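Local structure of 432aa long hypothetical deoxyribodipyrimidine photolyase (Sulfolobus tokodaii, 2E0I) at residues 34-39 with 100-105; 39-44 with 175-180; 182-187 with 298-303. The protein is a DNA photolyase that probably uses light to repair cyclobutane pyrimidine dimers, with two bound FAD molecules, one of them a likely light-harvesting antenna. All blocks are in the same frame, centred on the assembly; numbering follows the deposited sequence.

Contact 1. Residues 34-39 with 100-105; sequences IADPRQ and TPFSIS. With FAD (flavin-adenine dinucleotide), chain F.
Phe102 meets Arg38 and Gln39 through van der Waals contact. Its CE2 lies over the centre of the guanidinium face, 3.9 Å from Arg38 NE. The ring presents its edge, and the two planes stand 67° apart. CG of Phe102 lies anti to the backbone N (chi1 171°), which carries the ring toward Arg38, Gln39 and the adenosine ribose of FAD. One ring face is taken by this ribose, with C5B over its centre. Gln39 NE2 approaches Phe102 CE1 obliquely at 3.7 Å.

The charged pairing lies within 34-39. Arg38 grips the carboxylate of Asp36 side-on, NH2 to OD1 at 2.6 Å and NE to OD2 at 3.1 Å. Both oxygens use their syn lone pairs. Asp36 OD2 also accepts from Arg38 N and so N-caps the helix. Arg38 NH1 also pairs with Glu80. These bonds should hold the guanidinium firmly beside the ring.

Hydrogen bonds secure the cofactor. FAD N3 donates to Ile34 O at 2.8 Å, and Asp36 N donates to FAD O4 at 3.1 Å. Gln39 NE2 reaches FAD O2A at 3.1 Å and also bonds O3P. Thr100 OG1 holds phosphate oxygen O1P at 2.9 Å.

The FAD lies at the C-terminal ends of parallel strands, consistent with the light-harvesting antenna site of photolyases. Strand 28-35 leads into helix 37-40, which meets the start of helix 101-115 through Phe102, with FAD packed against both.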
loop_
_atom_site.group_PDB
_atom_site.type_symbol
_atom_site.label_atom_id
_atom_site.label_comp_id
_atom_site.label_asym_id
_atom_site.label_seq_id
_atom_site.Cartn_x
_atom_site.Cartn_y
_atom_site.Cartn_z
ATOM N N ILE A 34 5.839 -15.045 -11.072
ATOM C CA ILE A 34 6.561 -15.948 -10.204
ATOM C C ILE A 34 6.103 -15.833 -8.763
ATOM O O ILE A 34 6.221 -14.767 -8.151
ATOM C CB ILE A 34 8.071 -15.653 -10.261
ATOM C CG1 ILE A 34 8.582 -15.847 -11.691
ATOM C CG2 ILE A 34 8.816 -16.544 -9.274
ATOM C CD1 ILE A 34 10.014 -15.443 -11.882
ATOM N N ALA A 35 5.576 -16.933 -8.230
ATOM C CA ALA A 35 5.121 -16.983 -6.840
ATOM C C ALA A 35 6.386 -17.196 -6.005
ATOM O O ALA A 35 6.977 -18.277 -6.029
ATOM C CB ALA A 35 4.151 -18.133 -6.644
ATOM N N ASP A 36 6.797 -16.153 -5.283
ATOM C CA ASP A 36 8.014 -16.185 -4.483
ATOM C C ASP A 36 7.760 -16.520 -3.016
ATOM O O ASP A 36 7.069 -15.784 -2.302
ATOM C CB ASP A 36 8.736 -14.837 -4.615
ATOM C CG ASP A 36 10.145 -14.853 -4.027
ATOM O OD1 ASP A 36 11.040 -14.180 -4.604
ATOM O OD2 ASP A 36 10.364 -15.525 -2.989
ATOM N N PRO A 37 8.326 -17.643 -2.545
ATOM C CA PRO A 37 8.164 -18.083 -1.159
ATOM C C PRO A 37 8.613 -17.058 -0.107
ATOM O O PRO A 37 8.171 -17.117 1.033
ATOM C CB PRO A 37 8.977 -19.387 -1.119
ATOM C CG PRO A 37 10.031 -19.149 -2.126
ATOM C CD PRO A 37 9.250 -18.544 -3.257
ATOM N N ARG A 38 9.492 -16.134 -0.493
ATOM C CA ARG A 38 9.982 -15.105 0.434
ATOM C C ARG A 38 8.896 -14.084 0.695
ATOM O O ARG A 38 8.954 -13.353 1.679
ATOM C CB ARG A 38 11.212 -14.385 -0.139
ATOM C CG ARG A 38 12.407 -15.298 -0.305
ATOM C CD ARG A 38 13.539 -14.639 -1.044
ATOM N NE ARG A 38 13.175 -14.355 -2.421
ATOM C CZ ARG A 38 14.004 -13.835 -3.313
ATOM N NH1 ARG A 38 15.248 -13.549 -2.973
ATOM N NH2 ARG A 38 13.581 -13.586 -4.544
ATOM N N GLN A 39 7.908 -14.049 -0.197
ATOM C CA GLN A 39 6.795 -13.124 -0.092
ATOM C C GLN A 39 5.505 -13.825 0.326
ATOM O O GLN A 39 4.693 -13.255 1.048
ATOM C CB GLN A 39 6.586 -12.412 -1.436
ATOM C CG GLN A 39 7.764 -11.538 -1.853
ATOM C CD GLN A 39 7.601 -10.927 -3.238
ATOM O OE1 GLN A 39 7.668 -11.632 -4.252
ATOM N NE2 GLN A 39 7.380 -9.608 -3.285
ATOM N N THR A 100 12.283 -0.848 -3.823
ATOM C CA THR A 100 12.572 -1.260 -2.446
ATOM C C THR A 100 13.813 -2.137 -2.426
ATOM O O THR A 100 14.136 -2.812 -3.407
ATOM C CB THR A 100 11.436 -2.086 -1.801
ATOM O OG1 THR A 100 11.174 -3.244 -2.603
ATOM C CG2 THR A 100 10.182 -1.268 -1.651
ATOM N N PRO A 101 14.525 -2.136 -1.298
ATOM C CA PRO A 101 15.741 -2.947 -1.159
ATOM C C PRO A 101 15.541 -4.365 -1.714
ATOM O O PRO A 101 16.320 -4.856 -2.538
ATOM C CB PRO A 101 15.977 -2.935 0.343
ATOM C CG PRO A 101 15.501 -1.533 0.727
ATOM C CD PRO A 101 14.231 -1.365 -0.071
ATOM N N PHE A 102 14.476 -5.016 -1.271
ATOM C CA PHE A 102 14.182 -6.366 -1.719
ATOM C C PHE A 102 14.081 -6.438 -3.228
ATOM O O PHE A 102 14.615 -7.350 -3.858
ATOM C CB PHE A 102 12.878 -6.872 -1.085
ATOM C CG PHE A 102 12.386 -8.168 -1.660
ATOM C CD1 PHE A 102 11.533 -8.176 -2.763
ATOM C CD2 PHE A 102 12.799 -9.383 -1.121
ATOM C CE1 PHE A 102 11.093 -9.381 -3.324
ATOM C CE2 PHE A 102 12.373 -10.599 -1.666
ATOM C CZ PHE A 102 11.515 -10.599 -2.774
ATOM N N SER A 103 13.391 -5.468 -3.807
ATOM C CA SER A 103 13.214 -5.455 -5.239
ATOM C C SER A 103 14.498 -5.164 -5.974
ATOM O O SER A 103 14.762 -5.723 -7.035
ATOM C CB SER A 103 12.176 -4.421 -5.628
ATOM O OG SER A 103 12.117 -4.345 -7.040
ATOM N N ILE A 104 15.302 -4.276 -5.419
ATOM C CA ILE A 104 16.541 -3.917 -6.073
ATOM C C ILE A 104 17.545 -5.061 -6.082
ATOM O O ILE A 104 18.178 -5.327 -7.115
ATOM C CB ILE A 104 17.149 -2.667 -5.416
ATOM C CG1 ILE A 104 16.268 -1.454 -5.766
ATOM C CG2 ILE A 104 18.594 -2.488 -5.868
ATOM C CD1 ILE A 104 16.182 -0.389 -4.688
ATOM N N SER A 105 17.673 -5.760 -4.955
ATOM C CA SER A 105 18.635 -6.845 -4.893
ATOM C C SER A 105 18.162 -8.038 -5.705
ATOM O O SER A 105 18.968 -8.776 -6.279
ATOM C CB SER A 105 18.894 -7.253 -3.445
ATOM O OG SER A 105 17.872 -8.094 -2.972
HETATM P PA FAD F . 6.849 -7.378 -0.364
HETATM O O1A FAD F . 6.326 -6.267 0.462
HETATM O O2A FAD F . 6.179 -8.683 -0.550
HETATM O O5B FAD F . 7.977 -7.862 0.680
HETATM C C5B FAD F . 9.008 -8.767 0.267
HETATM C C4B FAD F . 10.042 -8.990 1.374
HETATM O O4B FAD F . 10.232 -7.742 2.069
HETATM C C3B FAD F . 9.538 -9.979 2.426
HETATM O O3B FAD F . 10.652 -10.557 3.113
HETATM C C2B FAD F . 8.763 -9.047 3.356
HETATM O O2B FAD F . 8.664 -9.644 4.651
HETATM C C1B FAD F . 9.753 -7.883 3.418
HETATM N N9A FAD F . 9.110 -6.636 3.902
HETATM C C8A FAD F . 7.996 -6.091 3.414
HETATM N N7A FAD F . 7.729 -4.953 4.050
HETATM C C5A FAD F . 8.683 -4.766 4.955
HETATM C C6A FAD F . 8.958 -3.768 5.882
HETATM N N6A FAD F . 8.134 -2.734 6.022
HETATM N N1A FAD F . 10.051 -3.873 6.653
HETATM C C2A FAD F . 10.860 -4.914 6.548
HETATM N N3A FAD F . 10.626 -5.882 5.678
HETATM C C4A FAD F . 9.559 -5.840 4.869
HETATM N N1 FAD F . 5.094 -10.239 -6.413
HETATM C C2 FAD F . 5.609 -11.344 -7.101
HETATM O O2 FAD F . 6.210 -11.185 -8.161
HETATM N N3 FAD F . 5.480 -12.623 -6.547
HETATM C C4 FAD F . 4.847 -12.795 -5.308
HETATM O O4 FAD F . 4.730 -13.923 -4.830
HETATM C C4X FAD F . 4.353 -11.691 -4.620
HETATM N N5 FAD F . 3.781 -11.848 -3.350
HETATM C C5X FAD F . 3.303 -10.735 -2.646
HETATM C C6 FAD F . 2.820 -10.892 -1.350
HETATM C C7 FAD F . 2.430 -9.782 -0.605
HETATM C C7M FAD F . 1.908 -9.980 0.820
HETATM C C8 FAD F . 2.522 -8.511 -1.166
HETATM C C8M FAD F . 2.104 -7.270 -0.375
HETATM C C9 FAD F . 2.999 -8.357 -2.465
HETATM C C9A FAD F . 3.390 -9.465 -3.212
HETATM N N10 FAD F . 3.923 -9.316 -4.502
HETATM C C10 FAD F . 4.470 -10.418 -5.172
HETATM C "C1'" FAD F . 3.995 -7.980 -5.140
HETATM C "C2'" FAD F . 5.212 -7.170 -4.692
HETATM O "O2'" FAD F . 4.781 -5.898 -4.196
HETATM C "C3'" FAD F . 6.193 -6.986 -5.853
HETATM O "O3'" FAD F . 6.701 -8.262 -6.255
HETATM C "C4'" FAD F . 7.356 -6.079 -5.445
HETATM O "O4'" FAD F . 8.126 -5.756 -6.607
HETATM C "C5'" FAD F . 8.251 -6.768 -4.412
HETATM O "O5'" FAD F . 8.816 -5.826 -3.496
HETATM P P FAD F . 8.065 -5.507 -2.108
HETATM O O1P FAD F . 8.998 -4.703 -1.287
HETATM O O2P FAD F . 6.716 -4.964 -2.382
HETATM O O3P FAD F . 7.959 -6.978 -1.462
#

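Contact 2. Residues 39-44 with 175-180; sequences QLINNP and LTFKKI. With FAD (flavin-adenine dinucleotide), chain F.
Leu40 and Phe177 cross at about a right angle, and a methyl group meets a ring face. CD1 of Leu40 stands 3.8 Å from the centroid of the Phe177 ring, only 11° off the ring normal. This is a CH-pi contact. With CG of Leu40 anti to the carbonyl carbon (chi1 -62°), CD1 lies between ring and flavin and CD2 turns to the flavin. The same CD1 lies 3.4 Å from FAD O4, while CD2 lies 3.7 Å from FAD N5. Leu40 thus stands between the flavin and Phe177. Ile41 comes to the ring differently. Its CG1 is near the ring plane, at the edge, 4.2 Å from Phe177 CE1.

Asn43 is turned the other way, to the adenosine ribose. Its ND2 donates to Gln39 O at 3.1 Å, with the acceptor in the plane of the amide. Its OD1 accepts from FAD O2B, though the modelled length is too short to be relied on, and also from Tyr45 N. With an alanine here the amide is gone, and Gln39 O and the FAD O2B hydroxyl would probably lose this mate, freeing the loop to shift.

The contact joins the C-terminal end of helix 37-40 to the long connection between helices 140-147 and 189-196. Phe76 of strand 73-76 touches both Ile41 and Phe177. Farther along the connection, Lys178 and Ile180 rest on helix 48-66.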
loop_
_atom_site.group_PDB
_atom_site.type_symbol
_atom_site.label_atom_id
_atom_site.label_comp_id
_atom_site.label_asym_id
_atom_site.label_seq_id
_atom_site.Cartn_x
_atom_site.Cartn_y
_atom_site.Cartn_z
ATOM N N GLN A 39 7.908 -14.049 -0.197
ATOM C CA GLN A 39 6.795 -13.124 -0.092
ATOM C C GLN A 39 5.505 -13.825 0.326
ATOM O O GLN A 39 4.693 -13.255 1.048
ATOM C CB GLN A 39 6.586 -12.412 -1.436
ATOM C CG GLN A 39 7.764 -11.538 -1.853
ATOM C CD GLN A 39 7.601 -10.927 -3.238
ATOM O OE1 GLN A 39 7.668 -11.632 -4.252
ATOM N NE2 GLN A 39 7.380 -9.608 -3.285
ATOM N N LEU A 40 5.316 -15.065 -0.108
ATOM C CA LEU A 40 4.087 -15.778 0.215
ATOM C C LEU A 40 4.103 -16.740 1.401
ATOM O O LEU A 40 3.040 -17.067 1.945
ATOM C CB LEU A 40 3.605 -16.518 -1.023
ATOM C CG LEU A 40 3.260 -15.627 -2.222
ATOM C CD1 LEU A 40 3.018 -16.495 -3.443
ATOM C CD2 LEU A 40 2.022 -14.771 -1.914
ATOM N N ILE A 41 5.294 -17.188 1.796
ATOM C CA ILE A 41 5.455 -18.119 2.910
ATOM C C ILE A 41 6.378 -17.577 4.010
ATOM O O ILE A 41 7.563 -17.282 3.789
ATOM C CB ILE A 41 6.013 -19.466 2.396
ATOM C CG1 ILE A 41 5.031 -20.073 1.385
ATOM C CG2 ILE A 41 6.288 -20.405 3.560
ATOM C CD1 ILE A 41 5.560 -21.275 0.638
ATOM N N ASN A 42 5.838 -17.458 5.213
ATOM C CA ASN A 42 6.627 -16.936 6.341
ATOM C C ASN A 42 7.163 -15.528 6.059
ATOM O O ASN A 42 8.370 -15.264 6.098
ATOM C CB ASN A 42 7.790 -17.884 6.682
ATOM C CG ASN A 42 7.310 -19.228 7.196
ATOM O OD1 ASN A 42 6.435 -19.306 8.079
ATOM N ND2 ASN A 42 7.880 -20.296 6.651
ATOM N N ASN A 43 6.233 -14.639 5.753
ATOM C CA ASN A 43 6.548 -13.261 5.493
ATOM C C ASN A 43 5.926 -12.550 6.690
ATOM O O ASN A 43 4.708 -12.515 6.849
ATOM C CB ASN A 43 5.889 -12.817 4.191
ATOM C CG ASN A 43 6.034 -11.344 3.946
ATOM O OD1 ASN A 43 6.444 -10.598 4.834
ATOM N ND2 ASN A 43 5.686 -10.905 2.747
ATOM N N PRO A 44 6.760 -12.012 7.576
ATOM C CA PRO A 44 6.184 -11.325 8.732
ATOM C C PRO A 44 5.330 -10.113 8.314
ATOM O O PRO A 44 4.430 -9.694 9.036
ATOM C CB PRO A 44 7.422 -10.908 9.534
ATOM C CG PRO A 44 8.487 -11.881 9.089
ATOM C CD PRO A 44 8.231 -12.013 7.620
ATOM N N LEU A 175 -4.337 -20.420 -6.114
ATOM C CA LEU A 175 -5.479 -20.499 -5.207
ATOM C C LEU A 175 -5.133 -20.994 -3.790
ATOM O O LEU A 175 -5.887 -20.770 -2.839
ATOM C CB LEU A 175 -6.595 -21.366 -5.811
ATOM C CG LEU A 175 -7.536 -20.718 -6.839
ATOM C CD1 LEU A 175 -7.682 -19.234 -6.517
ATOM C CD2 LEU A 175 -6.996 -20.874 -8.245
ATOM N N THR A 176 -3.993 -21.651 -3.641
ATOM C CA THR A 176 -3.584 -22.143 -2.328
ATOM C C THR A 176 -3.348 -20.995 -1.373
ATOM O O THR A 176 -3.628 -21.103 -0.181
ATOM C CB THR A 176 -2.263 -22.889 -2.377
ATOM O OG1 THR A 176 -2.281 -23.825 -3.466
ATOM C CG2 THR A 176 -2.030 -23.613 -1.057
ATOM N N PHE A 177 -2.807 -19.907 -1.913
ATOM C CA PHE A 177 -2.471 -18.730 -1.132
ATOM C C PHE A 177 -3.635 -17.804 -0.840
ATOM O O PHE A 177 -3.528 -16.942 0.027
ATOM C CB PHE A 177 -1.363 -17.958 -1.843
ATOM C CG PHE A 177 -0.127 -18.772 -2.084
ATOM C CD1 PHE A 177 0.678 -19.174 -1.018
ATOM C CD2 PHE A 177 0.223 -19.159 -3.374
ATOM C CE1 PHE A 177 1.814 -19.952 -1.237
ATOM C CE2 PHE A 177 1.349 -19.932 -3.602
ATOM C CZ PHE A 177 2.148 -20.330 -2.533
ATOM N N LYS A 178 -4.739 -17.963 -1.565
ATOM C CA LYS A 178 -5.908 -17.121 -1.336
ATOM C C LYS A 178 -6.662 -17.785 -0.192
ATOM O O LYS A 178 -7.345 -18.794 -0.393
ATOM C CB LYS A 178 -6.778 -17.051 -2.592
ATOM C CG LYS A 178 -7.827 -15.951 -2.524
ATOM C CD LYS A 178 -8.550 -15.732 -3.840
ATOM C CE LYS A 178 -9.546 -16.829 -4.103
ATOM N NZ LYS A 178 -10.430 -16.490 -5.252
ATOM N N LYS A 179 -6.522 -17.225 1.008
ATOM C CA LYS A 179 -7.144 -17.791 2.203
ATOM C C LYS A 179 -8.336 -17.034 2.771
ATOM O O LYS A 179 -9.258 -17.640 3.310
ATOM C CB LYS A 179 -6.096 -17.940 3.309
ATOM C CG LYS A 179 -4.897 -18.803 2.933
ATOM C CD LYS A 179 -3.906 -18.848 4.082
ATOM C CE LYS A 179 -2.572 -19.454 3.678
ATOM N NZ LYS A 179 -1.576 -19.358 4.792
ATOM N N ILE A 180 -8.316 -15.714 2.672
ATOM C CA ILE A 180 -9.400 -14.910 3.205
ATOM C C ILE A 180 -9.482 -13.618 2.426
ATOM O O ILE A 180 -8.541 -12.832 2.428
ATOM C CB ILE A 180 -9.155 -14.606 4.686
ATOM C CG1 ILE A 180 -10.138 -13.542 5.166
ATOM C CG2 ILE A 180 -7.721 -14.158 4.892
ATOM C CD1 ILE A 180 -9.907 -13.115 6.612
HETATM P PA FAD F . 6.849 -7.378 -0.364
HETATM O O1A FAD F . 6.326 -6.267 0.462
HETATM O O2A FAD F . 6.179 -8.683 -0.550
HETATM O O5B FAD F . 7.977 -7.862 0.680
HETATM C C5B FAD F . 9.008 -8.767 0.267
HETATM C C4B FAD F . 10.042 -8.990 1.374
HETATM O O4B FAD F . 10.232 -7.742 2.069
HETATM C C3B FAD F . 9.538 -9.979 2.426
HETATM O O3B FAD F . 10.652 -10.557 3.113
HETATM C C2B FAD F . 8.763 -9.047 3.356
HETATM O O2B FAD F . 8.664 -9.644 4.651
HETATM C C1B FAD F . 9.753 -7.883 3.418
HETATM N N9A FAD F . 9.110 -6.636 3.902
HETATM C C8A FAD F . 7.996 -6.091 3.414
HETATM N N7A FAD F . 7.729 -4.953 4.050
HETATM C C5A FAD F . 8.683 -4.766 4.955
HETATM C C6A FAD F . 8.958 -3.768 5.882
HETATM N N6A FAD F . 8.134 -2.734 6.022
HETATM N N1A FAD F . 10.051 -3.873 6.653
HETATM C C2A FAD F . 10.860 -4.914 6.548
HETATM N N3A FAD F . 10.626 -5.882 5.678
HETATM C C4A FAD F . 9.559 -5.840 4.869
HETATM N N1 FAD F . 5.094 -10.239 -6.413
HETATM C C2 FAD F . 5.609 -11.344 -7.101
HETATM O O2 FAD F . 6.210 -11.185 -8.161
HETATM N N3 FAD F . 5.480 -12.623 -6.547
HETATM C C4 FAD F . 4.847 -12.795 -5.308
HETATM O O4 FAD F . 4.730 -13.923 -4.830
HETATM C C4X FAD F . 4.353 -11.691 -4.620
HETATM N N5 FAD F . 3.781 -11.848 -3.350
HETATM C C5X FAD F . 3.303 -10.735 -2.646
HETATM C C6 FAD F . 2.820 -10.892 -1.350
HETATM C C7 FAD F . 2.430 -9.782 -0.605
HETATM C C7M FAD F . 1.908 -9.980 0.820
HETATM C C8 FAD F . 2.522 -8.511 -1.166
HETATM C C8M FAD F . 2.104 -7.270 -0.375
HETATM C C9 FAD F . 2.999 -8.357 -2.465
HETATM C C9A FAD F . 3.390 -9.465 -3.212
HETATM N N10 FAD F . 3.923 -9.316 -4.502
HETATM C C10 FAD F . 4.470 -10.418 -5.172
HETATM C "C1'" FAD F . 3.995 -7.980 -5.140
HETATM C "C2'" FAD F . 5.212 -7.170 -4.692
HETATM O "O2'" FAD F . 4.781 -5.898 -4.196
HETATM C "C3'" FAD F . 6.193 -6.986 -5.853
HETATM O "O3'" FAD F . 6.701 -8.262 -6.255
HETATM C "C4'" FAD F . 7.356 -6.079 -5.445
HETATM O "O4'" FAD F . 8.126 -5.756 -6.607
HETATM C "C5'" FAD F . 8.251 -6.768 -4.412
HETATM O "O5'" FAD F . 8.816 -5.826 -3.496
HETATM P P FAD F . 8.065 -5.507 -2.108
HETATM O O1P FAD F . 8.998 -4.703 -1.287
HETATM O O2P FAD F . 6.716 -4.964 -2.382
HETATM O O3P FAD F . 7.959 -6.978 -1.462
#

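Contact 3. Residues 182-187 with 298-303; sequences SPLFRG and MRMLNS
Ser182 OG has two partners: it accepts from Leu184 N and is hydrogen-bonded to Thr304 O. The bond from Leu184 N measures 3.1 Å and forms an ST turn. The second bond reaches the end of helix 292-304, just past Ser303. The hydroxyl therefore ties the loop to that helix. A type I beta turn runs from Ser182 to Phe185, but its closing bond, Phe185 N to Ser182 O, is weak at 3.4 Å.

The turn sets Pro183 and Leu184 against the last part of the helix. The Pro183 ring brings CD to 3.5 Å from Ser303 O, a van der Waals approach to the carbonyl oxygen. Leu184 uses one methyl, CD2, which meets the terminal CE of Met300 at 4.1 Å. These two side chains cross at about a right angle. Met300 reaches so far because its chain is fully extended, with CG anti to the backbone N (chi1 -177°). Beyond the contact, Met300 also packs on Phe380 and Trp384, and Ser303 touches Trp384.

Farther along the loop, Glu191 of helix 189-196 accepts from Arg186 N and Gly187 N. Phe185 packs on Phe53 of helix 48-66.

Between the two segments themselves the chemistry is slight. One methyl pair and Pro183 CD against Ser303 O make a small surface contact. The directional link lies just beyond the segment, at Thr304, one polar tie beside a light touch.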
loop_
_atom_site.group_PDB
_atom_site.type_symbol
_atom_site.label_atom_id
_atom_site.label_comp_id
_atom_site.label_asym_id
_atom_site.label_seq_id
_atom_site.Cartn_x
_atom_site.Cartn_y
_atom_site.Cartn_z
ATOM N N SER A 182 -11.170 -9.829 1.271
ATOM C CA SER A 182 -11.792 -8.655 1.867
ATOM C C SER A 182 -13.214 -8.561 1.342
ATOM O O SER A 182 -13.454 -8.653 0.136
ATOM C CB SER A 182 -11.055 -7.373 1.473
ATOM O OG SER A 182 -11.802 -6.223 1.851
ATOM N N PRO A 183 -14.184 -8.372 2.242
ATOM C CA PRO A 183 -15.569 -8.270 1.784
ATOM C C PRO A 183 -15.768 -6.968 1.022
ATOM O O PRO A 183 -16.795 -6.759 0.377
ATOM C CB PRO A 183 -16.355 -8.278 3.089
ATOM C CG PRO A 183 -15.438 -7.551 4.026
ATOM C CD PRO A 183 -14.098 -8.181 3.704
ATOM N N LEU A 184 -14.764 -6.106 1.083
ATOM C CA LEU A 184 -14.845 -4.794 0.470
ATOM C C LEU A 184 -14.214 -4.621 -0.921
ATOM O O LEU A 184 -14.443 -3.608 -1.587
ATOM C CB LEU A 184 -14.257 -3.799 1.466
ATOM C CG LEU A 184 -14.301 -2.319 1.164
ATOM C CD1 LEU A 184 -15.719 -1.927 0.776
ATOM C CD2 LEU A 184 -13.811 -1.554 2.392
ATOM N N PHE A 185 -13.425 -5.596 -1.357
ATOM C CA PHE A 185 -12.771 -5.524 -2.664
ATOM C C PHE A 185 -12.864 -6.864 -3.355
ATOM O O PHE A 185 -13.047 -7.895 -2.709
ATOM C CB PHE A 185 -11.278 -5.177 -2.536
ATOM C CG PHE A 185 -11.007 -3.871 -1.861
ATOM C CD1 PHE A 185 -10.972 -3.792 -0.479
ATOM C CD2 PHE A 185 -10.827 -2.714 -2.614
ATOM C CE1 PHE A 185 -10.767 -2.576 0.153
ATOM C CE2 PHE A 185 -10.620 -1.486 -1.998
ATOM C CZ PHE A 185 -10.591 -1.415 -0.611
ATOM N N ARG A 186 -12.717 -6.858 -4.669
ATOM C CA ARG A 186 -12.764 -8.099 -5.410
ATOM C C ARG A 186 -11.539 -8.210 -6.289
ATOM O O ARG A 186 -11.278 -9.267 -6.849
ATOM C CB ARG A 186 -14.052 -8.180 -6.234
ATOM C CG ARG A 186 -15.291 -8.214 -5.337
ATOM C CD ARG A 186 -16.603 -8.331 -6.099
ATOM N NE ARG A 186 -16.875 -9.675 -6.589
ATOM C CZ ARG A 186 -17.920 -10.034 -7.338
ATOM N NH1 ARG A 186 -18.042 -11.303 -7.711
ATOM N NH2 ARG A 186 -18.835 -9.145 -7.722
ATOM N N GLY A 187 -10.779 -7.120 -6.391
ATOM C CA GLY A 187 -9.572 -7.126 -7.203
ATOM C C GLY A 187 -9.862 -7.031 -8.687
ATOM O O GLY A 187 -11.023 -7.023 -9.075
ATOM N N MET A 298 -9.630 0.466 14.028
ATOM C CA MET A 298 -8.940 -0.811 14.087
ATOM C C MET A 298 -9.853 -1.975 13.755
ATOM O O MET A 298 -9.476 -2.869 12.991
ATOM C CB MET A 298 -8.314 -1.012 15.465
ATOM C CG MET A 298 -7.281 0.054 15.830
ATOM S SD MET A 298 -5.968 0.278 14.606
ATOM C CE MET A 298 -4.993 -1.255 14.838
ATOM N N ARG A 299 -11.059 -1.969 14.309
ATOM C CA ARG A 299 -11.976 -3.064 14.041
ATOM C C ARG A 299 -12.306 -3.150 12.565
ATOM O O ARG A 299 -12.306 -4.244 11.997
ATOM C CB ARG A 299 -13.245 -2.930 14.872
ATOM C CG ARG A 299 -12.980 -3.152 16.332
ATOM C CD ARG A 299 -14.242 -3.210 17.143
ATOM N NE ARG A 299 -13.929 -3.153 18.567
ATOM C CZ ARG A 299 -14.829 -3.291 19.532
ATOM N NH1 ARG A 299 -16.103 -3.507 19.220
ATOM N NH2 ARG A 299 -14.461 -3.195 20.808
ATOM N N MET A 300 -12.579 -2.010 11.936
ATOM C CA MET A 300 -12.879 -2.031 10.518
ATOM C C MET A 300 -11.681 -2.611 9.775
ATOM O O MET A 300 -11.809 -3.590 9.040
ATOM C CB MET A 300 -13.172 -0.637 9.983
ATOM C CG MET A 300 -13.555 -0.687 8.516
ATOM S SD MET A 300 -13.875 0.887 7.717
ATOM C CE MET A 300 -13.906 0.333 6.018
ATOM N N LEU A 301 -10.513 -2.005 9.978
ATOM C CA LEU A 301 -9.290 -2.462 9.336
ATOM C C LEU A 301 -9.129 -3.974 9.484
ATOM O O LEU A 301 -8.822 -4.658 8.516
ATOM C CB LEU A 301 -8.075 -1.744 9.946
ATOM C CG LEU A 301 -6.686 -2.382 9.765
ATOM C CD1 LEU A 301 -6.299 -2.368 8.296
ATOM C CD2 LEU A 301 -5.649 -1.636 10.600
ATOM N N ASN A 302 -9.350 -4.501 10.686
ATOM C CA ASN A 302 -9.175 -5.934 10.898
ATOM C C ASN A 302 -10.087 -6.830 10.076
ATOM O O ASN A 302 -9.664 -7.860 9.562
ATOM C CB ASN A 302 -9.320 -6.296 12.383
ATOM C CG ASN A 302 -8.150 -5.794 13.229
ATOM O OD1 ASN A 302 -6.989 -5.951 12.855
ATOM N ND2 ASN A 302 -8.456 -5.195 14.381
ATOM N N SER A 303 -11.340 -6.444 9.932
ATOM C CA SER A 303 -12.248 -7.281 9.189
ATOM C C SER A 303 -12.329 -6.905 7.736
ATOM O O SER A 303 -12.784 -7.689 6.920
ATOM C CB SER A 303 -13.631 -7.194 9.789
ATOM O OG SER A 303 -14.143 -5.912 9.536
#

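Contacts 1 and 2 share Gln39 and helix 37-40, and both line the same FAD. Their centres are about 14 Å apart, and they touch where Ala35 packs on Leu40. Along the chain their segments alternate: 34-39 and 39-44 come first, then 100-105, then 175-180. Contact 3 follows in series. Its loop 182-187 comes almost directly after 175-180, and its centre lies about 17 Å from that of contact 2 and about 25 Å from that of contact 1. The connection thus packs first beside the probable antenna FAD of the parallel-sheet domain and then against helix 292-304 of the helical FAD-binding domain, and so probably runs between the surroundings of the two cofactors.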